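Local atomic coordinates of DNA-binding transcriptional repressor YiaJ (Escherichia coli, PDB entry 1YSQ), a protein that represses transcription of the yiaKLMNOPQRS operon, which may serve in the use of 2,3-diketo-L-gulonate. Residues T28-S32 with I42-E46. Sequence-based numbering, arbitrary orientation.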
loop_
_atom_site.group_PDB
_atom_site.type_symbol
_atom_site.label_atom_id
_atom_site.label_comp_id
_atom_site.label_asym_id
_atom_site.label_seq_id
_atom_site.Cartn_x
_atom_site.Cartn_y
_atom_site.Cartn_z
ATOM N N THR A 28 -10.802 -6.145 0.423
ATOM C CA THR A 28 -10.015 -5.643 1.564
ATOM C C THR A 28 -9.420 -4.270 1.271
ATOM O O THR A 28 -8.732 -4.106 0.238
ATOM C CB THR A 28 -8.841 -6.585 1.829
ATOM O OG1 THR A 28 -9.320 -7.898 2.183
ATOM C CG2 THR A 28 -8.002 -6.095 3.065
ATOM N N ILE A 29 -9.654 -3.312 2.171
ATOM C CA ILE A 29 -9.045 -1.992 2.052
ATOM C C ILE A 29 -8.088 -1.800 3.214
ATOM O O ILE A 29 -8.473 -1.977 4.365
ATOM C CB ILE A 29 -10.121 -0.851 2.023
ATOM C CG1 ILE A 29 -11.207 -1.107 0.956
ATOM C CG2 ILE A 29 -9.465 0.548 1.861
ATOM C CD1 ILE A 29 -10.723 -1.363 -0.485
ATOM N N ASN A 30 -6.838 -1.446 2.898
ATOM C CA ASN A 30 -5.786 -1.202 3.894
ATOM C C ASN A 30 -5.385 0.255 3.849
ATOM O O ASN A 30 -5.314 0.857 2.769
ATOM C CB ASN A 30 -4.521 -2.019 3.570
ATOM C CG ASN A 30 -4.824 -3.474 3.270
ATOM O OD1 ASN A 30 -4.743 -3.931 2.123
ATOM N ND2 ASN A 30 -5.183 -4.207 4.296
ATOM N N PHE A 31 -5.081 0.805 5.018
ATOM C CA PHE A 31 -4.630 2.195 5.106
ATOM C C PHE A 31 -3.491 2.253 6.109
ATOM O O PHE A 31 -3.659 1.884 7.277
ATOM C CB PHE A 31 -5.795 3.084 5.548
ATOM C CG PHE A 31 -5.485 4.553 5.550
ATOM C CD1 PHE A 31 -5.135 5.215 4.373
ATOM C CD2 PHE A 31 -5.583 5.290 6.717
ATOM C CE1 PHE A 31 -4.851 6.597 4.375
ATOM C CE2 PHE A 31 -5.308 6.678 6.714
ATOM C CZ PHE A 31 -4.939 7.317 5.545
ATOM N N SER A 32 -2.326 2.685 5.639
ATOM C CA SER A 32 -1.144 2.715 6.483
ATOM C C SER A 32 -0.551 4.111 6.615
ATOM O O SER A 32 -0.868 5.007 5.817
ATOM C CB SER A 32 -0.082 1.751 5.939
ATOM O OG SER A 32 0.553 2.328 4.795
ATOM N N ILE A 42 -2.838 1.207 10.084
ATOM C CA ILE A 42 -3.650 1.933 11.072
ATOM C C ILE A 42 -5.146 1.721 10.919
ATOM O O ILE A 42 -5.918 2.066 11.815
ATOM C CB ILE A 42 -3.280 3.438 11.114
ATOM C CG1 ILE A 42 -3.577 4.126 9.764
ATOM C CG2 ILE A 42 -1.801 3.595 11.548
ATOM C CD1 ILE A 42 -3.418 5.657 9.795
ATOM N N TYR A 43 -5.560 1.140 9.798
ATOM C CA TYR A 43 -6.972 0.996 9.510
ATOM C C TYR A 43 -7.124 -0.097 8.462
ATOM O O TYR A 43 -6.342 -0.173 7.502
ATOM C CB TYR A 43 -7.487 2.348 9.023
ATOM C CG TYR A 43 -8.921 2.436 8.595
ATOM C CD1 TYR A 43 -9.858 3.075 9.392
ATOM C CD2 TYR A 43 -9.331 1.952 7.352
ATOM C CE1 TYR A 43 -11.180 3.206 8.983
ATOM C CE2 TYR A 43 -10.641 2.079 6.938
ATOM C CZ TYR A 43 -11.558 2.710 7.755
ATOM O OH TYR A 43 -12.862 2.854 7.336
ATOM N N LYS A 44 -8.098 -0.969 8.670
ATOM C CA LYS A 44 -8.356 -2.067 7.736
ATOM C C LYS A 44 -9.850 -2.407 7.671
ATOM O O LYS A 44 -10.508 -2.492 8.701
ATOM C CB LYS A 44 -7.546 -3.327 8.111
ATOM C CG LYS A 44 -7.634 -4.442 7.066
ATOM C CD LYS A 44 -7.163 -5.792 7.605
ATOM C CE LYS A 44 -7.224 -6.866 6.495
ATOM N NZ LYS A 44 -7.150 -8.294 7.046
ATOM N N LEU A 45 -10.359 -2.595 6.454
ATOM C CA LEU A 45 -11.709 -3.120 6.234
ATOM C C LEU A 45 -11.630 -4.472 5.560
ATOM O O LEU A 45 -11.000 -4.630 4.514
ATOM C CB LEU A 45 -12.566 -2.158 5.376
ATOM C CG LEU A 45 -12.708 -0.745 5.963
ATOM C CD1 LEU A 45 -13.280 0.219 4.957
ATOM C CD2 LEU A 45 -13.551 -0.742 7.262
ATOM N N GLU A 46 -12.291 -5.454 6.160
ATOM C CA GLU A 46 -12.397 -6.776 5.571
ATOM C C GLU A 46 -13.245 -6.721 4.298
ATOM O O GLU A 46 -14.033 -5.793 4.140
ATOM C CB GLU A 46 -13.010 -7.746 6.596
ATOM C CG GLU A 46 -12.107 -8.053 7.795
ATOM C CD GLU A 46 -10.749 -8.651 7.403
ATOM O OE1 GLU A 46 -10.676 -9.403 6.412
ATOM O OE2 GLU A 46 -9.745 -8.380 8.101
HETATM O O HOH W 1 -8.661 -9.157 4.564
#
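I29 and L45 exchange two backbone hydrogen bonds, the straighter from L45 N to I29 O (2.9 Å), forming one of the paired rungs of a β hairpin in the antiparallel sheet of the IclR effector-binding domain (GAF clan). Farther along, the pairing illustrates how a classic β bulge accommodates an extra residue: F31 O accepts from I42 N at 3.0 Å and, weakly, from Y43 N. I42 CG1 lies between the backbone N and the carbonyl carbon (chi1 63°), extending CD1 to 3.8 Å from F31 CE2, while Y43 CB sits at the edge of the same ring. Y43 packs on helix 8-25, its hydroxyl bonded to T192 OG1.

On the face bearing N30, K44 shows how a long side chain can span a strand pair. Its CG stands anti to the backbone N (chi1 -172°), and the extended chain runs beside N30 and obliquely across T28. CB stays near I29 O; CG comes 3.7 Å from N30 ND2, the amide whose OD1 is held by S151 OG; CD passes the same nitrogen more loosely; CE rests against T28 CG2 at 3.6 Å. At the tip, NZ meets E46 OE2 on the syn side, tilted 25° out of the carboxylate plane, in a 2.8 Å salt bridge, and one water accepts from NZ, donates to E46 OE1 and hydrogen-bonds T28 OG1. A methionine here would probably cost the E46 carboxylate its close cationic partner, leaving a long, weak pairing with R53, and the water a donor. T54 OG1 and A56 O bring NZ to four acceptors, which must share its three hydrogens.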